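Local coordinates for aminotransferase (Neisseria meningitidis Z2491, PDB 3JTX), which probably catalyses the pyridoxal 5'-phosphate-dependent transfer of an amino group between an amino acid and a keto acid, at residues Ala15-Ala20 and Ala340-Leu345; Ala349-Leu354 and Glu389-Leu394. All blocks are in the same frame, centred on the assembly; numbering follows the deposited sequence.

Interaction 1 (Ala15-Ala20 and Ala340-Leu345)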
ATOM      1  N   ALA A  15       0.293 -19.288 -12.757  1.00 37.72           N
ATOM      2  CA  ALA A  15       0.084 -18.968 -14.170  1.00 38.42           C
ATOM      3  C   ALA A  15       0.992 -19.768 -15.098  1.00 38.60           C
ATOM      4  O   ALA A  15       0.613 -20.052 -16.226  1.00 39.50           O
ATOM      5  CB  ALA A  15       0.250 -17.461 -14.428  1.00 38.47           C
ATOM      6  N   ARG A  16       2.176 -20.144 -14.633  1.00 38.97           N
ATOM      7  CA  ARG A  16       3.154 -20.841 -15.494  1.00 39.33           C
ATOM      8  C   ARG A  16       2.769 -22.271 -15.850  1.00 38.23           C
ATOM      9  O   ARG A  16       3.319 -22.855 -16.788  1.00 38.32           O
ATOM     10  CB  ARG A  16       4.532 -20.847 -14.855  1.00 40.31           C
ATOM     11  CG  ARG A  16       5.172 -19.479 -14.834  1.00 42.47           C
ATOM     12  CD  ARG A  16       6.664 -19.621 -14.700  1.00 45.17           C
ATOM     13  NE  ARG A  16       7.077 -19.783 -13.307  1.00 48.14           N
ATOM     14  CZ  ARG A  16       8.275 -20.220 -12.922  1.00 48.97           C
ATOM     15  NH1 ARG A  16       9.198 -20.580 -13.821  1.00 49.32           N
ATOM     16  NH2 ARG A  16       8.548 -20.312 -11.628  1.00 49.08           N
ATOM     17  N   LEU A  17       1.836 -22.831 -15.092  1.00 37.05           N
ATOM     18  CA  LEU A  17       1.286 -24.122 -15.421  1.00 36.09           C
ATOM     19  C   LEU A  17       0.709 -24.099 -16.851  1.00 34.95           C
ATOM     20  O   LEU A  17       0.901 -25.047 -17.611  1.00 33.94           O
ATOM     21  CB  LEU A  17       0.221 -24.534 -14.389  1.00 36.00           C
ATOM     22  CG  LEU A  17      -0.148 -26.015 -14.428  1.00 36.83           C
ATOM     23  CD1 LEU A  17       1.089 -26.855 -14.135  1.00 34.99           C
ATOM     24  CD2 LEU A  17      -1.309 -26.342 -13.466  1.00 37.91           C
ATOM     25  N   HIS A  18       0.055 -22.993 -17.221  1.00 33.85           N
ATOM     26  CA  HIS A  18      -0.641 -22.893 -18.500  1.00 33.17           C
ATOM     27  C   HIS A  18       0.292 -23.085 -19.696  1.00 31.65           C
ATOM     28  O   HIS A  18       0.033 -23.945 -20.527  1.00 30.99           O
ATOM     29  CB  HIS A  18      -1.404 -21.564 -18.625  1.00 33.72           C
ATOM     30  CG  HIS A  18      -2.259 -21.487 -19.850  1.00 34.79           C
ATOM     31  ND1 HIS A  18      -3.419 -22.219 -19.994  1.00 35.99           N
ATOM     32  CD2 HIS A  18      -2.105 -20.796 -21.005  1.00 36.36           C
ATOM     33  CE1 HIS A  18      -3.947 -21.976 -21.180  1.00 37.13           C
ATOM     34  NE2 HIS A  18      -3.169 -21.117 -21.813  1.00 37.03           N
ATOM     35  N   GLU A  19       1.377 -22.313 -19.771  1.00 30.72           N
ATOM     36  CA  GLU A  19       2.366 -22.472 -20.861  1.00 30.35           C
ATOM     37  C   GLU A  19       2.859 -23.917 -20.920  1.00 28.52           C
ATOM     38  O   GLU A  19       2.967 -24.496 -22.003  1.00 28.73           O
ATOM     39  CB  GLU A  19       3.588 -21.548 -20.686  1.00 30.91           C
ATOM     40  CG  GLU A  19       3.449 -20.108 -21.214  1.00 34.02           C
ATOM     41  CD  GLU A  19       4.654 -19.201 -20.821  1.00 37.27           C
ATOM     42  OE1 GLU A  19       5.775 -19.721 -20.579  1.00 38.55           O
ATOM     43  OE2 GLU A  19       4.482 -17.963 -20.754  1.00 39.49           O
ATOM     44  N   ALA A  20       3.139 -24.492 -19.753  1.00 26.55           N
ATOM     45  CA  ALA A  20       3.671 -25.856 -19.653  1.00 25.83           C
ATOM     46  C   ALA A  20       2.692 -26.951 -20.115  1.00 25.33           C
ATOM     47  O   ALA A  20       3.120 -28.052 -20.466  1.00 24.21           O
ATOM     48  CB  ALA A  20       4.127 -26.132 -18.232  1.00 25.46           C
ATOM     49  N   ALA A 340       6.160 -33.903 -15.916  1.00 14.45           N
ATOM     50  CA  ALA A 340       5.418 -35.002 -16.535  1.00 14.39           C
ATOM     51  C   ALA A 340       4.244 -35.425 -15.641  1.00 14.56           C
ATOM     52  O   ALA A 340       3.194 -35.775 -16.153  1.00 14.40           O
ATOM     53  CB  ALA A 340       6.334 -36.189 -16.829  1.00 14.43           C
ATOM     54  N   PHE A 341       4.430 -35.355 -14.320  1.00 14.22           N
ATOM     55  CA  PHE A 341       3.359 -35.636 -13.346  1.00 13.78           C
ATOM     56  C   PHE A 341       2.160 -34.678 -13.512  1.00 13.46           C
ATOM     57  O   PHE A 341       1.018 -35.106 -13.654  1.00 12.66           O
ATOM     58  CB  PHE A 341       3.928 -35.540 -11.930  1.00 13.72           C
ATOM     59  CG  PHE A 341       3.083 -36.197 -10.881  1.00 12.93           C
ATOM     60  CD1 PHE A 341       3.164 -37.566 -10.667  1.00 13.60           C
ATOM     61  CD2 PHE A 341       2.246 -35.446 -10.077  1.00 12.46           C
ATOM     62  CE1 PHE A 341       2.377 -38.182  -9.689  1.00 14.04           C
ATOM     63  CE2 PHE A 341       1.470 -36.046  -9.087  1.00 14.01           C
ATOM     64  CZ  PHE A 341       1.535 -37.414  -8.895  1.00 12.53           C
ATOM     65  N   ALA A 342       2.436 -33.381 -13.512  1.00 13.19           N
ATOM     66  CA  ALA A 342       1.390 -32.384 -13.673  1.00 13.29           C
ATOM     67  C   ALA A 342       0.704 -32.521 -15.040  1.00 13.30           C
ATOM     68  O   ALA A 342      -0.520 -32.390 -15.144  1.00 13.94           O
ATOM     69  CB  ALA A 342       1.951 -30.973 -13.481  1.00 12.53           C
ATOM     70  N   ARG A 343       1.491 -32.784 -16.079  1.00 13.54           N
ATOM     71  CA  ARG A 343       0.949 -32.965 -17.424  1.00 13.43           C
ATOM     72  C   ARG A 343       0.014 -34.173 -17.495  1.00 13.14           C
ATOM     73  O   ARG A 343      -1.043 -34.098 -18.116  1.00 13.09           O
ATOM     74  CB  ARG A 343       2.070 -33.092 -18.452  1.00 13.86           C
ATOM     75  CG  ARG A 343       2.674 -31.744 -18.794  1.00 14.20           C
ATOM     76  CD  ARG A 343       3.868 -31.870 -19.709  1.00 16.39           C
ATOM     77  NE  ARG A 343       4.310 -30.548 -20.136  1.00 16.83           N
ATOM     78  CZ  ARG A 343       5.494 -30.266 -20.668  1.00 17.07           C
ATOM     79  NH1 ARG A 343       6.422 -31.199 -20.837  1.00 16.48           N
ATOM     80  NH2 ARG A 343       5.752 -29.018 -21.006  1.00 17.94           N
ATOM     81  N   ASN A 344       0.388 -35.264 -16.846  1.00 12.27           N
ATOM     82  CA  ASN A 344      -0.451 -36.483 -16.850  1.00 12.99           C
ATOM     83  C   ASN A 344      -1.767 -36.292 -16.076  1.00 13.27           C
ATOM     84  O   ASN A 344      -2.846 -36.712 -16.533  1.00 13.28           O
ATOM     85  CB  ASN A 344       0.356 -37.665 -16.305  1.00 12.72           C
ATOM     86  CG  ASN A 344      -0.331 -39.004 -16.509  1.00 13.81           C
ATOM     87  OD1 ASN A 344      -0.924 -39.260 -17.555  1.00 13.41           O
ATOM     88  ND2 ASN A 344      -0.246 -39.873 -15.505  1.00 12.88           N
ATOM     89  N   LEU A 345      -1.697 -35.632 -14.928  1.00 13.79           N
ATOM     90  CA  LEU A 345      -2.898 -35.379 -14.129  1.00 14.68           C
ATOM     91  C   LEU A 345      -3.885 -34.486 -14.865  1.00 14.65           C
ATOM     92  O   LEU A 345      -5.101 -34.661 -14.734  1.00 13.90           O
ATOM     93  CB  LEU A 345      -2.549 -34.748 -12.774  1.00 14.77           C
ATOM     94  CG  LEU A 345      -1.797 -35.627 -11.761  1.00 17.19           C
ATOM     95  CD1 LEU A 345      -1.917 -35.010 -10.362  1.00 16.60           C
ATOM     96  CD2 LEU A 345      -2.255 -37.044 -11.771  1.00 19.51           C
TER

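Interaction 2 (Ala349-Leu354 and Glu389-Leu394)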
ATOM      1  N   ALA A 349      -7.176 -36.357 -16.030  1.00 13.69           N
ATOM      2  CA  ALA A 349      -8.182 -36.121 -14.968  1.00 13.78           C
ATOM      3  C   ALA A 349      -8.595 -34.667 -14.772  1.00 13.88           C
ATOM      4  O   ALA A 349      -9.392 -34.360 -13.878  1.00 13.58           O
ATOM      5  CB  ALA A 349      -7.677 -36.694 -13.653  1.00 14.10           C
ATOM      6  N   ALA A 350      -8.068 -33.771 -15.605  1.00 13.46           N
ATOM      7  CA  ALA A 350      -8.289 -32.339 -15.458  1.00 13.18           C
ATOM      8  C   ALA A 350      -7.814 -31.822 -14.111  1.00 13.03           C
ATOM      9  O   ALA A 350      -8.305 -30.803 -13.642  1.00 12.91           O
ATOM     10  CB  ALA A 350      -9.797 -31.974 -15.688  1.00 12.83           C
ATOM     11  N   ILE A 351      -6.877 -32.522 -13.468  1.00 13.26           N
ATOM     12  CA  ILE A 351      -6.409 -32.093 -12.145  1.00 12.83           C
ATOM     13  C   ILE A 351      -5.194 -31.188 -12.314  1.00 13.32           C
ATOM     14  O   ILE A 351      -4.229 -31.556 -12.982  1.00 14.14           O
ATOM     15  CB  ILE A 351      -6.057 -33.286 -11.216  1.00 13.09           C
ATOM     16  CG1 ILE A 351      -7.300 -34.148 -10.900  1.00 12.43           C
ATOM     17  CG2 ILE A 351      -5.416 -32.759  -9.905  1.00 12.80           C
ATOM     18  CD1 ILE A 351      -6.964 -35.534 -10.273  1.00 11.66           C
ATOM     19  N   GLN A 352      -5.240 -30.021 -11.680  1.00 12.93           N
ATOM     20  CA  GLN A 352      -4.170 -29.034 -11.731  1.00 13.25           C
ATOM     21  C   GLN A 352      -3.325 -29.042 -10.430  1.00 13.02           C
ATOM     22  O   GLN A 352      -3.810 -28.673  -9.345  1.00 13.11           O
ATOM     23  CB  GLN A 352      -4.762 -27.639 -11.961  1.00 13.30           C
ATOM     24  CG  GLN A 352      -5.581 -27.484 -13.251  1.00 15.02           C
ATOM     25  CD  GLN A 352      -6.357 -26.166 -13.297  1.00 17.70           C
ATOM     26  OE1 GLN A 352      -7.326 -25.976 -12.567  1.00 18.78           O
ATOM     27  NE2 GLN A 352      -5.921 -25.256 -14.149  1.00 20.61           N
ATOM     28  N   VAL A 353      -2.074 -29.478 -10.551  1.00 12.78           N
ATOM     29  CA  VAL A 353      -1.082 -29.351  -9.470  1.00 12.46           C
ATOM     30  C   VAL A 353       0.105 -28.539  -9.972  1.00 12.95           C
ATOM     31  O   VAL A 353       0.291 -28.396 -11.174  1.00 13.72           O
ATOM     32  CB  VAL A 353      -0.609 -30.725  -8.923  1.00 11.67           C
ATOM     33  CG1 VAL A 353      -1.809 -31.541  -8.448  1.00 11.46           C
ATOM     34  CG2 VAL A 353       0.211 -31.506  -9.961  1.00 12.29           C
ATOM     35  N   LEU A 354       0.906 -28.002  -9.056  1.00 12.95           N
ATOM     36  CA  LEU A 354       2.006 -27.092  -9.431  1.00 13.74           C
ATOM     37  C   LEU A 354       3.367 -27.807  -9.428  1.00 14.06           C
ATOM     38  O   LEU A 354       3.827 -28.243  -8.360  1.00 13.70           O
ATOM     39  CB  LEU A 354       2.054 -25.913  -8.461  1.00 14.34           C
ATOM     40  CG  LEU A 354       2.893 -24.709  -8.924  1.00 15.99           C
ATOM     41  CD1 LEU A 354       2.327 -24.103 -10.212  1.00 16.85           C
ATOM     42  CD2 LEU A 354       2.974 -23.650  -7.839  1.00 19.46           C
ATOM     43  N   GLU A 389      -8.048 -39.955  -4.909  1.00 16.37           N
ATOM     44  CA  GLU A 389      -8.375 -41.258  -5.488  1.00 16.35           C
ATOM     45  C   GLU A 389      -7.992 -41.349  -6.962  1.00 15.97           C
ATOM     46  O   GLU A 389      -7.417 -42.338  -7.396  1.00 15.38           O
ATOM     47  CB  GLU A 389      -9.867 -41.545  -5.315  1.00 16.56           C
ATOM     48  CG  GLU A 389     -10.253 -41.852  -3.875  1.00 18.78           C
ATOM     49  CD  GLU A 389     -11.756 -41.878  -3.650  1.00 23.25           C
ATOM     50  OE1 GLU A 389     -12.519 -41.478  -4.565  1.00 26.44           O
ATOM     51  OE2 GLU A 389     -12.179 -42.295  -2.549  1.00 25.45           O
ATOM     52  N   ASP A 390      -8.296 -40.306  -7.723  1.00 16.28           N
ATOM     53  CA  ASP A 390      -7.976 -40.278  -9.144  1.00 16.55           C
ATOM     54  C   ASP A 390      -6.465 -40.246  -9.372  1.00 16.47           C
ATOM     55  O   ASP A 390      -5.967 -40.928 -10.266  1.00 15.81           O
ATOM     56  CB  ASP A 390      -8.672 -39.094  -9.836  1.00 16.54           C
ATOM     57  CG  ASP A 390     -10.208 -39.253  -9.881  1.00 17.79           C
ATOM     58  OD1 ASP A 390     -10.706 -40.378  -9.679  1.00 17.31           O
ATOM     59  OD2 ASP A 390     -10.914 -38.255 -10.105  1.00 17.74           O
ATOM     60  N   ILE A 391      -5.733 -39.474  -8.564  1.00 16.19           N
ATOM     61  CA  ILE A 391      -4.274 -39.430  -8.687  1.00 16.06           C
ATOM     62  C   ILE A 391      -3.677 -40.836  -8.432  1.00 16.87           C
ATOM     63  O   ILE A 391      -2.851 -41.323  -9.207  1.00 16.54           O
ATOM     64  CB  ILE A 391      -3.637 -38.370  -7.745  1.00 15.67           C
ATOM     65  CG1 ILE A 391      -4.035 -36.956  -8.182  1.00 15.80           C
ATOM     66  CG2 ILE A 391      -2.103 -38.484  -7.731  1.00 14.53           C
ATOM     67  CD1 ILE A 391      -3.811 -35.857  -7.130  1.00 13.96           C
ATOM     68  N   VAL A 392      -4.116 -41.483  -7.353  1.00 17.88           N
ATOM     69  CA  VAL A 392      -3.618 -42.811  -6.983  1.00 18.50           C
ATOM     70  C   VAL A 392      -3.842 -43.839  -8.091  1.00 19.22           C
ATOM     71  O   VAL A 392      -2.932 -44.623  -8.405  1.00 19.91           O
ATOM     72  CB  VAL A 392      -4.231 -43.304  -5.635  1.00 18.28           C
ATOM     73  CG1 VAL A 392      -4.063 -44.824  -5.464  1.00 17.78           C
ATOM     74  CG2 VAL A 392      -3.618 -42.546  -4.458  1.00 18.18           C
ATOM     75  N   SER A 393      -5.021 -43.842  -8.708  1.00 20.00           N
ATOM     76  CA  SER A 393      -5.289 -44.857  -9.737  1.00 20.73           C
ATOM     77  C   SER A 393      -4.424 -44.658 -10.985  1.00 20.54           C
ATOM     78  O   SER A 393      -4.141 -45.621 -11.683  1.00 20.44           O
ATOM     79  CB  SER A 393      -6.775 -44.941 -10.104  1.00 20.61           C
ATOM     80  OG  SER A 393      -7.247 -43.703 -10.580  1.00 23.93           O
ATOM     81  N   LEU A 394      -3.991 -43.430 -11.256  1.00 20.72           N
ATOM     82  CA  LEU A 394      -3.066 -43.171 -12.370  1.00 20.77           C
ATOM     83  C   LEU A 394      -1.625 -43.606 -12.069  1.00 21.18           C
ATOM     84  O   LEU A 394      -0.827 -43.791 -13.002  1.00 21.30           O
ATOM     85  CB  LEU A 394      -3.059 -41.690 -12.745  1.00 20.68           C
ATOM     86  CG  LEU A 394      -4.348 -41.107 -13.320  1.00 20.64           C
ATOM     87  CD1 LEU A 394      -4.268 -39.565 -13.313  1.00 22.21           C
ATOM     88  CD2 LEU A 394      -4.621 -41.658 -14.723  1.00 21.55           C
TER

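Interaction 1 (Ala15-Ala20 and Ala340-Leu345)
The flat guanidinium of R343 meets A20 at its edge and not over a face: the carbonyl oxygen of A20 lies only 6° out of the guanidinium plane, facing the side formed by NE and NH2. This side-on grip joins the last turn of helix 13-20, near the N terminus, to helix 338-349 in the C-terminal part of a class I/II, pyridoxal-phosphate-dependent aminotransferase fold. Both nitrogens donate to one atom, R343 NE at 2.8 Å and R343 NH2 at 2.9 Å from A20 O, and both bonds are bent because the two N-H groups converge on a single acceptor. NH2 approaches in the carbonyl plane, on a lone pair, whereas NE is tilted 22° out of that plane. An extended run from CG to NE carries the guanidinium from helix 338-349 to the end of helix 13-20; the closest CA atoms here, A20 and R343, are 7.9 Å apart. The positive group may also be favoured by the partial negative charge of a helix C-terminal end. R343 also touches M21, just beyond the helix. Deeper in, L17 and A342 meet apart from this polar grip, and both also rest on P355 of strand 354-355. L17 holds CG anti to its backbone nitrogen (chi1 -164°), which sends the leucine end across until L17 CD1 comes to 4.3 Å from A342 CB.

Interaction 2 (Ala349-Leu354 and Glu389-Leu394)
A349 and I351 both aim CB at helix 381-394, on either side of A350, which leaves helix 338-349 with positive phi (59°) and passes the chain into strand 351-352; the closest CA pair, A349 with D390, is 7.2 Å apart. The side chain of I351 does most of the touching, through its CD1 tip. With chi2 near anti (166°), CD1 reaches out along an extended branch and arrives between two neighbouring helix residues, I391 CG1 at 3.9 Å from I351 CD1 and D390 CB at 4.0 Å from the same methyl. I351 lies at a slant to both partners, and its CD1 alone comes within 4.2 Å of the helix segment. Further along the helix, A349 CB lies 4.5 Å from L394 CD1, a looser apolar touch. The setting is the C-terminal part of the aminotransferase fold: strand 351-352 runs parallel to strand 33-34, with Q352 bonded through its backbone to V33 and L35, and I351 of this strand faces helix 381-394. D390 offers its CB to this apolar surface, while its OD2 makes a salt bridge with K386 one turn earlier in the same helix. Close by, S393 OG donates a hydrogen bond of 3.1 Å to D390 O, at a C=O...donor angle of 114° and tilted out of the carbonyl plane.

Interactions 1 and 2 lie with centres about 12 Å apart on the same side of the chain's centre, and helix 338-349 connects them. Along the sequence they come in series: the first spans 319 intervening residues, including the whole seven-stranded sheet, and the second follows directly with 34. L345 bridges the two: its carbonyl O lies 3.1 Å from I351 N, probably a hydrogen bond, and its CD1 packs 3.6 Å from I391 CG1. L17 CD1 also approaches V353 O. Helix 13-20, near the start of the chain, and helix 381-394, the last helix, thereby meet the same helix-strand unit.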